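Local coordinates for genome polyprotein (Chicken sicinivirus JSY, PDB 6QWT), which probably copies the viral RNA genome as the 3D RNA-dependent RNA polymerase, the C-terminal piece of the picornavirus polyprotein, at residues Y112-T117 and A178-I183; D211-W216 and I396-S401; I310-A315 and S347-F352. All blocks are in the same frame, centred on the assembly; numbering follows the deposited sequence.

Contact 1. Residues Y112-T117 and A178-I183; sequences YPWCLT and APIHAI
Tyr-112 and Pro-179 set the register, with CA of Tyr-112 5.4 Å from CA of Pro-179, where an irregular loop runs up to the N-terminus of helix 180-189. The peptide between Tyr-112 and Pro-113 is cis, and CB of Pro-113 lies over one face of the tyrosine ring. That ring leads away, its OH hydrogen-bonded to Pro-11 O, and it is the backbone O of Tyr-112 that meets the helix end, 3.1 Å from CB of Pro-179. Proline suits this N-cap position, since its backbone is already constrained and its ring offers a compact apolar surface.

Trp-114 does most of the side-chain work. One face of its five-membered ring receives CG2 of Ile-180, 3.8 Å from the ring centroid and 25° off the normal, a CH-pi contact made by the methyl branch alone. At the indole edge, NE1 of Trp-114 gives a hydrogen bond to ND1 of His-181, 3.0 Å long and almost straight. The acceptor lies in the indole plane, whereas NE1 stands 33° out of the imidazole plane. His-181 has CG between its backbone N and carbonyl carbon (chi1 63°), which swings the imidazole back toward the loop. Leu-138 and Glu-141 of helix 136-147 also touch His-181.

As in related polymerases, the arrangement probably belongs to the fingers, joining a loop to the helix that follows strand 174-177, which corresponds to the end of motif F. Because ND1 accepts the indole proton, His-181 is probably neutral, with its own proton on NE2.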
loop_
_atom_site.group_PDB
_atom_site.type_symbol
_atom_site.label_atom_id
_atom_site.label_comp_id
_atom_site.label_asym_id
_atom_site.label_seq_id
_atom_site.Cartn_x
_atom_site.Cartn_y
_atom_site.Cartn_z
ATOM N N TYR A 112 -4.140 19.405 -2.457
ATOM C CA TYR A 112 -3.950 20.809 -2.119
ATOM C C TYR A 112 -3.129 21.516 -3.199
ATOM O O TYR A 112 -2.118 20.980 -3.657
ATOM C CB TYR A 112 -3.246 20.938 -0.769
ATOM C CG TYR A 112 -3.382 22.308 -0.163
ATOM C CD1 TYR A 112 -4.518 22.657 0.556
ATOM C CD2 TYR A 112 -2.386 23.262 -0.326
ATOM C CE1 TYR A 112 -4.655 23.916 1.103
ATOM C CE2 TYR A 112 -2.513 24.521 0.217
ATOM C CZ TYR A 112 -3.649 24.843 0.930
ATOM O OH TYR A 112 -3.779 26.094 1.474
ATOM N N PRO A 113 -3.524 22.735 -3.611
ATOM C CA PRO A 113 -4.677 23.483 -3.095
ATOM C C PRO A 113 -5.966 23.290 -3.893
ATOM O O PRO A 113 -6.966 23.930 -3.565
ATOM C CB PRO A 113 -4.204 24.934 -3.200
ATOM C CG PRO A 113 -3.367 24.933 -4.446
ATOM C CD PRO A 113 -2.718 23.558 -4.532
ATOM N N TRP A 114 -5.939 22.431 -4.919
ATOM C CA TRP A 114 -7.113 22.255 -5.770
ATOM C C TRP A 114 -8.320 21.778 -4.971
ATOM O O TRP A 114 -9.438 22.271 -5.165
ATOM C CB TRP A 114 -6.809 21.265 -6.895
ATOM C CG TRP A 114 -5.464 21.434 -7.537
ATOM C CD1 TRP A 114 -4.313 20.769 -7.218
ATOM C CD2 TRP A 114 -5.132 22.313 -8.620
ATOM N NE1 TRP A 114 -3.287 21.187 -8.029
ATOM C CE2 TRP A 114 -3.762 22.134 -8.899
ATOM C CE3 TRP A 114 -5.858 23.237 -9.377
ATOM C CZ2 TRP A 114 -3.105 22.842 -9.902
ATOM C CZ3 TRP A 114 -5.205 23.940 -10.374
ATOM C CH2 TRP A 114 -3.842 23.739 -10.627
ATOM N N CYS A 115 -8.113 20.833 -4.052
ATOM C CA CYS A 115 -9.198 20.190 -3.314
ATOM C C CYS A 115 -9.947 21.166 -2.414
ATOM O O CYS A 115 -10.827 20.767 -1.644
ATOM C CB CYS A 115 -8.644 19.042 -2.474
ATOM S SG CYS A 115 -7.601 19.624 -1.126
ATOM N N LEU A 116 -9.595 22.445 -2.495
ATOM C CA LEU A 116 -10.263 23.490 -1.740
ATOM C C LEU A 116 -11.512 24.004 -2.441
ATOM O O LEU A 116 -12.490 24.358 -1.773
ATOM C CB LEU A 116 -9.291 24.648 -1.507
ATOM C CG LEU A 116 -9.347 25.443 -0.208
ATOM C CD1 LEU A 116 -9.477 24.520 0.985
ATOM C CD2 LEU A 116 -8.093 26.292 -0.099
ATOM N N THR A 117 -11.497 24.056 -3.777
ATOM C CA THR A 117 -12.610 24.604 -4.540
ATOM C C THR A 117 -12.938 23.776 -5.779
ATOM O O THR A 117 -13.778 24.203 -6.581
ATOM C CB THR A 117 -12.314 26.047 -4.981
ATOM O OG1 THR A 117 -11.159 26.058 -5.831
ATOM C CG2 THR A 117 -12.065 26.953 -3.782
ATOM N N ALA A 178 -1.255 13.186 -2.235
ATOM C CA ALA A 178 -0.477 14.171 -2.965
ATOM C C ALA A 178 -1.375 14.934 -3.935
ATOM O O ALA A 178 -2.426 14.436 -4.348
ATOM C CB ALA A 178 0.660 13.486 -3.720
ATOM N N PRO A 179 -0.993 16.154 -4.307
ATOM C CA PRO A 179 -1.807 16.918 -5.258
ATOM C C PRO A 179 -1.671 16.379 -6.676
ATOM O O PRO A 179 -0.700 15.707 -7.030
ATOM C CB PRO A 179 -1.254 18.342 -5.145
ATOM C CG PRO A 179 0.138 18.172 -4.645
ATOM C CD PRO A 179 0.144 16.935 -3.790
ATOM N N ILE A 180 -2.673 16.708 -7.498
ATOM C CA ILE A 180 -2.790 16.112 -8.828
ATOM C C ILE A 180 -1.601 16.492 -9.709
ATOM O O ILE A 180 -1.126 15.683 -10.514
ATOM C CB ILE A 180 -4.136 16.503 -9.475
ATOM C CG1 ILE A 180 -4.266 15.892 -10.873
ATOM C CG2 ILE A 180 -4.304 18.022 -9.519
ATOM C CD1 ILE A 180 -4.256 14.375 -10.883
ATOM N N HIS A 181 -1.091 17.719 -9.568
ATOM C CA HIS A 181 0.040 18.122 -10.399
ATOM C C HIS A 181 1.327 17.424 -9.974
ATOM O O HIS A 181 2.193 17.164 -10.815
ATOM C CB HIS A 181 0.216 19.646 -10.378
ATOM C CG HIS A 181 0.539 20.211 -9.028
ATOM N ND1 HIS A 181 -0.384 20.283 -8.007
ATOM C CD2 HIS A 181 1.679 20.761 -8.542
ATOM C CE1 HIS A 181 0.175 20.838 -6.946
ATOM N NE2 HIS A 181 1.427 21.136 -7.244
ATOM N N ALA A 182 1.469 17.104 -8.683
ATOM C CA ALA A 182 2.622 16.323 -8.247
ATOM C C ALA A 182 2.497 14.865 -8.668
ATOM O O ALA A 182 3.512 14.200 -8.912
ATOM C CB ALA A 182 2.788 16.421 -6.732
ATOM N N ILE A 183 1.270 14.354 -8.760
ATOM C CA ILE A 183 1.076 12.965 -9.160
ATOM C C ILE A 183 1.393 12.785 -10.638
ATOM O O ILE A 183 2.062 11.821 -11.030
ATOM C CB ILE A 183 -0.355 12.515 -8.816
ATOM C CG1 ILE A 183 -0.428 12.084 -7.350
ATOM C CG2 ILE A 183 -0.807 11.385 -9.731
ATOM C CD1 ILE A 183 -1.777 12.300 -6.724
#

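Contact 2. Residues D211-W216 and I396-S401; sequences DPDYHW and IHPVIS
Pro-398 presses on Trp-216 where the first turn of helix 212-222 passes strand 396-400, the two short axes approaching to 7.2 Å. This is the tight part. CB of Pro-398 sits 3.6 Å from the centroid of the five-membered ring of Trp-216, only 10° off its normal, a well-centred CH-pi contact. CA of Pro-398 follows at 3.4 Å from CD1 of Trp-216, so the indole rests on both backbone and ring. The tryptophan reaches this place with chi1 at -117°, well away from a staggered value.

Strand 396-400 pairs antiparallel with strand 384-388 to form a hairpin that corresponds to motif E, the primer grip of picornaviral polymerases, at the junction of palm and thumb. Helix 212-222 packs against it, and Trp-216 reaches further into the hairpin by giving its NE1 proton to His-385 O and stacking on Phe-386.

Beside buried Ile-396 the contact is thinner, made mainly at backbone carbonyls. Water 1 bridges two of them, 2.7 Å from O of Asp-213 and 2.8 Å from O of Ile-396; Asp-213 O is also bonded to Trp-466 NE1, and Thr-217 OG1 holds Ile-396 N directly.

The more open side lies at Pro-212 and Asp-213, both partly exposed. Here CG of Pro-398 reaches along the helix, 3.5 Å from O of Pro-212 and 3.7 Å from OD2 of Asp-213. A compact, rigid proline can lay CB on the indole and CG against the first turn at once. Asp-213 OD2 is hydrogen-bonded to His-430 NE2, in the loop after helix 417-428, which Pro-398 also touches.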
loop_
_atom_site.group_PDB
_atom_site.type_symbol
_atom_site.label_atom_id
_atom_site.label_comp_id
_atom_site.label_asym_id
_atom_site.label_seq_id
_atom_site.Cartn_x
_atom_site.Cartn_y
_atom_site.Cartn_z
ATOM N N ASP A 211 -3.047 -9.067 -8.937
ATOM C CA ASP A 211 -4.440 -9.470 -8.803
ATOM C C ASP A 211 -4.446 -10.781 -8.031
ATOM O O ASP A 211 -4.077 -11.826 -8.588
ATOM C CB ASP A 211 -5.090 -9.642 -10.180
ATOM C CG ASP A 211 -6.564 -9.971 -10.095
ATOM O OD1 ASP A 211 -7.224 -9.516 -9.137
ATOM O OD2 ASP A 211 -7.062 -10.683 -10.993
ATOM N N PRO A 212 -4.818 -10.773 -6.746
ATOM C CA PRO A 212 -4.680 -11.993 -5.927
ATOM C C PRO A 212 -5.306 -13.233 -6.544
ATOM O O PRO A 212 -4.738 -14.327 -6.420
ATOM C CB PRO A 212 -5.368 -11.598 -4.613
ATOM C CG PRO A 212 -5.200 -10.112 -4.539
ATOM C CD PRO A 212 -5.284 -9.618 -5.959
ATOM N N ASP A 213 -6.453 -13.092 -7.216
ATOM C CA ASP A 213 -7.072 -14.236 -7.881
ATOM C C ASP A 213 -6.121 -14.876 -8.883
ATOM O O ASP A 213 -6.072 -16.105 -9.009
ATOM C CB ASP A 213 -8.360 -13.806 -8.585
ATOM C CG ASP A 213 -9.553 -13.759 -7.653
ATOM O OD1 ASP A 213 -10.637 -13.336 -8.108
ATOM O OD2 ASP A 213 -9.415 -14.141 -6.472
ATOM N N TYR A 214 -5.358 -14.059 -9.608
ATOM C CA TYR A 214 -4.472 -14.572 -10.646
ATOM C C TYR A 214 -3.067 -14.856 -10.124
ATOM O O TYR A 214 -2.500 -15.916 -10.406
ATOM C CB TYR A 214 -4.401 -13.584 -11.817
ATOM C CG TYR A 214 -3.445 -14.015 -12.910
ATOM C CD1 TYR A 214 -2.130 -13.567 -12.929
ATOM C CD2 TYR A 214 -3.857 -14.879 -13.918
ATOM C CE1 TYR A 214 -1.253 -13.964 -13.918
ATOM C CE2 TYR A 214 -2.984 -15.281 -14.916
ATOM C CZ TYR A 214 -1.683 -14.821 -14.909
ATOM O OH TYR A 214 -0.805 -15.212 -15.894
ATOM N N HIS A 215 -2.493 -13.924 -9.366
ATOM C CA HIS A 215 -1.071 -13.986 -9.061
ATOM C C HIS A 215 -0.741 -14.877 -7.874
ATOM O O HIS A 215 0.438 -15.183 -7.668
ATOM C CB HIS A 215 -0.529 -12.574 -8.827
ATOM C CG HIS A 215 -0.362 -11.791 -10.090
ATOM N ND1 HIS A 215 -1.225 -10.782 -10.462
ATOM C CD2 HIS A 215 0.551 -11.892 -11.085
ATOM C CE1 HIS A 215 -0.843 -10.286 -11.624
ATOM N NE2 HIS A 215 0.231 -10.942 -12.026
ATOM N N TRP A 216 -1.735 -15.316 -7.104
ATOM C CA TRP A 216 -1.440 -16.221 -6.000
ATOM C C TRP A 216 -0.826 -17.530 -6.480
ATOM O O TRP A 216 -0.093 -18.168 -5.719
ATOM C CB TRP A 216 -2.708 -16.484 -5.183
ATOM C CG TRP A 216 -2.615 -15.994 -3.766
ATOM C CD1 TRP A 216 -2.834 -16.722 -2.636
ATOM C CD2 TRP A 216 -2.271 -14.668 -3.328
ATOM N NE1 TRP A 216 -2.651 -15.938 -1.522
ATOM C CE2 TRP A 216 -2.305 -14.673 -1.920
ATOM C CE3 TRP A 216 -1.940 -13.480 -3.991
ATOM C CZ2 TRP A 216 -2.019 -13.538 -1.160
ATOM C CZ3 TRP A 216 -1.656 -12.353 -3.235
ATOM C CH2 TRP A 216 -1.698 -12.392 -1.835
ATOM N N ILE A 396 -3.789 -21.932 -7.078
ATOM C CA ILE A 396 -3.745 -21.599 -5.660
ATOM C C ILE A 396 -4.790 -20.536 -5.357
ATOM O O ILE A 396 -4.799 -19.468 -5.980
ATOM C CB ILE A 396 -2.343 -21.116 -5.246
ATOM C CG1 ILE A 396 -1.267 -22.046 -5.818
ATOM C CG2 ILE A 396 -2.237 -21.028 -3.731
ATOM C CD1 ILE A 396 -1.352 -23.476 -5.314
ATOM N N HIS A 397 -5.659 -20.827 -4.381
ATOM C CA HIS A 397 -6.682 -19.892 -3.932
ATOM C C HIS A 397 -6.081 -18.866 -2.973
ATOM O O HIS A 397 -5.313 -19.229 -2.077
ATOM C CB HIS A 397 -7.819 -20.627 -3.218
ATOM C CG HIS A 397 -8.682 -21.452 -4.122
ATOM N ND1 HIS A 397 -9.794 -20.943 -4.758
ATOM C CD2 HIS A 397 -8.613 -22.758 -4.472
ATOM C CE1 HIS A 397 -10.366 -21.897 -5.471
ATOM N NE2 HIS A 397 -9.669 -23.008 -5.315
ATOM N N PRO A 398 -6.415 -17.585 -3.133
ATOM C CA PRO A 398 -6.164 -16.608 -2.065
ATOM C C PRO A 398 -7.298 -16.639 -1.053
ATOM O O PRO A 398 -8.416 -16.198 -1.335
ATOM C CB PRO A 398 -6.105 -15.276 -2.826
ATOM C CG PRO A 398 -6.979 -15.489 -4.021
ATOM C CD PRO A 398 -6.924 -16.956 -4.363
ATOM N N VAL A 399 -7.015 -17.181 0.128
ATOM C CA VAL A 399 -8.024 -17.383 1.161
ATOM C C VAL A 399 -7.818 -16.304 2.218
ATOM O O VAL A 399 -6.942 -16.416 3.080
ATOM C CB VAL A 399 -7.948 -18.790 1.757
ATOM C CG1 VAL A 399 -9.073 -19.010 2.767
ATOM C CG2 VAL A 399 -8.013 -19.825 0.643
ATOM N N ILE A 400 -8.632 -15.255 2.151
ATOM C CA ILE A 400 -8.537 -14.149 3.094
ATOM C C ILE A 400 -9.123 -14.574 4.434
ATOM O O ILE A 400 -9.954 -15.486 4.516
ATOM C CB ILE A 400 -9.237 -12.895 2.527
ATOM C CG1 ILE A 400 -8.750 -11.628 3.237
ATOM C CG2 ILE A 400 -10.754 -13.027 2.604
ATOM C CD1 ILE A 400 -8.958 -10.364 2.425
ATOM N N SER A 401 -8.668 -13.921 5.499
ATOM C CA SER A 401 -9.169 -14.220 6.832
ATOM C C SER A 401 -10.675 -13.978 6.883
ATOM O O SER A 401 -11.147 -12.940 6.399
ATOM C CB SER A 401 -8.463 -13.357 7.877
ATOM O OG SER A 401 -8.646 -11.979 7.595
HETATM O O HOH W 1 -4.075 -17.668 -8.030
#

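Contact 3. Residues I310-A315 and S347-F352; sequences ISLLSA and SFIADF
Phe-352 lies across Ala-315 where helix 346-356 meets the C-terminal end of helix 298-316, their short axes 9.8 Å apart and nearly perpendicular at 100°. The phenylalanine starts with CB directed at the other helix and CG anti to the backbone N (chi1 166°), which extends the ring over its neighbour. CG comes first, 4.0 Å from CA of Ala-315. CD2 then meets the methyl, 3.4 Å from CB of Ala-315. CE2 passes over the same alanine and comes 3.8 Å from OG of Ser-314, while the tip, CZ, ends 3.6 Å from O of Ser-314, which CE1 also nears. CA of Ala-315 sits over the ring face, 26° off the normal, in a CH-pi contact. Alanine fits because its small methyl lets the aromatic ring settle on the helix backbone.

The same methyl also touches Ile-349: CB of Ala-315 is 4.0 Å from CG2 of Ile-349, and CD2 of Leu-312 lies 4.2 Å from CD1 of Ile-349. Phe-348 offers its rim instead, with CE1 3.3 Å from O of Ala-315, near the ring plane.

These helices belong to the palm: 298-316 corresponds to the motif B helix and 346-356 to the motif D helix, and Leu-312 also touches strand 327-332 of the catalytic sheet. No hydrogen bond joins the segments. Ser-314 OG donates to Ser-311 O and is also bonded to Trp-67 NE1, Ser-314 O is bonded to Ser-69 OG, and Ala-315 O to Thr-318 OG1. The union therefore rests on apolar packing, with probably a weak, favourable approach of Ala-315 O to the Phe-348 edge.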
loop_
_atom_site.group_PDB
_atom_site.type_symbol
_atom_site.label_atom_id
_atom_site.label_comp_id
_atom_site.label_asym_id
_atom_site.label_seq_id
_atom_site.Cartn_x
_atom_site.Cartn_y
_atom_site.Cartn_z
ATOM N N ILE A 310 15.454 -3.422 0.015
ATOM C CA ILE A 310 16.798 -2.982 0.388
ATOM C C ILE A 310 17.034 -3.191 1.879
ATOM O O ILE A 310 18.085 -3.694 2.298
ATOM C CB ILE A 310 17.007 -1.506 -0.004
ATOM C CG1 ILE A 310 16.729 -1.291 -1.494
ATOM C CG2 ILE A 310 18.404 -1.042 0.373
ATOM C CD1 ILE A 310 17.902 -1.469 -2.377
ATOM N N SER A 311 16.062 -2.798 2.702
ATOM C CA SER A 311 16.228 -2.893 4.150
ATOM C C SER A 311 16.389 -4.342 4.593
ATOM O O SER A 311 17.288 -4.666 5.377
ATOM C CB SER A 311 15.041 -2.232 4.848
ATOM O OG SER A 311 14.890 -0.896 4.407
ATOM N N LEU A 312 15.526 -5.233 4.091
ATOM C CA LEU A 312 15.633 -6.650 4.434
ATOM C C LEU A 312 16.976 -7.226 4.007
ATOM O O LEU A 312 17.624 -7.945 4.777
ATOM C CB LEU A 312 14.494 -7.435 3.787
ATOM C CG LEU A 312 13.085 -7.188 4.323
ATOM C CD1 LEU A 312 12.044 -7.613 3.293
ATOM C CD2 LEU A 312 12.875 -7.913 5.647
ATOM N N LEU A 313 17.408 -6.921 2.782
ATOM C CA LEU A 313 18.694 -7.415 2.303
ATOM C C LEU A 313 19.841 -6.904 3.173
ATOM O O LEU A 313 20.803 -7.635 3.430
ATOM C CB LEU A 313 18.897 -7.010 0.842
ATOM C CG LEU A 313 18.033 -7.752 -0.185
ATOM C CD1 LEU A 313 17.945 -6.984 -1.495
ATOM C CD2 LEU A 313 18.560 -9.153 -0.436
ATOM N N SER A 314 19.753 -5.657 3.649
ATOM C CA SER A 314 20.814 -5.131 4.504
ATOM C C SER A 314 20.873 -5.873 5.835
ATOM O O SER A 314 21.933 -5.925 6.474
ATOM C CB SER A 314 20.625 -3.626 4.733
ATOM O OG SER A 314 19.638 -3.368 5.718
ATOM N N ALA A 315 19.752 -6.456 6.264
ATOM C CA ALA A 315 19.735 -7.282 7.465
ATOM C C ALA A 315 20.298 -8.672 7.195
ATOM O O ALA A 315 21.077 -9.200 7.998
ATOM C CB ALA A 315 18.307 -7.391 8.007
ATOM N N SER A 347 13.658 -13.618 13.749
ATOM C CA SER A 347 14.294 -13.132 14.971
ATOM C C SER A 347 15.583 -12.389 14.653
ATOM O O SER A 347 15.853 -11.323 15.218
ATOM C CB SER A 347 14.578 -14.297 15.917
ATOM O OG SER A 347 13.480 -14.530 16.775
ATOM N N PHE A 348 16.388 -12.939 13.741
ATOM C CA PHE A 348 17.656 -12.312 13.385
ATOM C C PHE A 348 17.436 -10.952 12.734
ATOM O O PHE A 348 18.144 -9.988 13.042
ATOM C CB PHE A 348 18.442 -13.237 12.456
ATOM C CG PHE A 348 19.772 -12.689 12.035
ATOM C CD1 PHE A 348 19.891 -11.918 10.886
ATOM C CD2 PHE A 348 20.910 -12.952 12.782
ATOM C CE1 PHE A 348 21.116 -11.414 10.495
ATOM C CE2 PHE A 348 22.139 -12.454 12.392
ATOM C CZ PHE A 348 22.242 -11.685 11.250
ATOM N N ILE A 349 16.467 -10.862 11.822
ATOM C CA ILE A 349 16.192 -9.594 11.155
ATOM C C ILE A 349 15.664 -8.571 12.154
ATOM O O ILE A 349 16.050 -7.395 12.124
ATOM C CB ILE A 349 15.215 -9.815 9.985
ATOM C CG1 ILE A 349 15.866 -10.682 8.906
ATOM C CG2 ILE A 349 14.755 -8.486 9.395
ATOM C CD1 ILE A 349 14.970 -10.945 7.717
ATOM N N ALA A 350 14.789 -9.005 13.065
ATOM C CA ALA A 350 14.258 -8.100 14.080
ATOM C C ALA A 350 15.368 -7.532 14.956
ATOM O O ALA A 350 15.377 -6.334 15.262
ATOM C CB ALA A 350 13.220 -8.825 14.937
ATOM N N ASP A 351 16.318 -8.379 15.365
ATOM C CA ASP A 351 17.392 -7.921 16.242
ATOM C C ASP A 351 18.334 -6.970 15.513
ATOM O O ASP A 351 18.808 -5.989 16.100
ATOM C CB ASP A 351 18.158 -9.118 16.807
ATOM C CG ASP A 351 17.308 -9.975 17.735
ATOM O OD1 ASP A 351 17.464 -11.214 17.714
ATOM O OD2 ASP A 351 16.481 -9.409 18.483
ATOM N N PHE A 352 18.624 -7.238 14.237
ATOM C CA PHE A 352 19.447 -6.308 13.468
ATOM C C PHE A 352 18.757 -4.959 13.317
ATOM O O PHE A 352 19.399 -3.908 13.435
ATOM C CB PHE A 352 19.775 -6.882 12.089
ATOM C CG PHE A 352 20.331 -5.858 11.137
ATOM C CD1 PHE A 352 21.684 -5.556 11.143
ATOM C CD2 PHE A 352 19.500 -5.175 10.262
ATOM C CE1 PHE A 352 22.200 -4.604 10.283
ATOM C CE2 PHE A 352 20.008 -4.221 9.400
ATOM C CZ PHE A 352 21.359 -3.934 9.410
#

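How the contacts relate
The three contacts tie together separate parts of one polymerase and do not touch. Contact 1, in the fingers, closes before the others open along the chain, and lies across the chain's centre from both, its centre 35 Å from that of contact 2 and 37 Å from that of contact 3. Contacts 2 and 3 are closer, with centres 27 Å and nearest atoms about 15 Å apart; both helices of contact 3 fall in the chain between residues 216 and 396. Contact 3 packs beside the palm sheet, whose strands 327-332 and 335-340 flank the Tyr-Gly-Asp-Asp turn of the probable active site, while contact 2 packs helix 212-222 on the motif E hairpin, at the palm's border with the thumb.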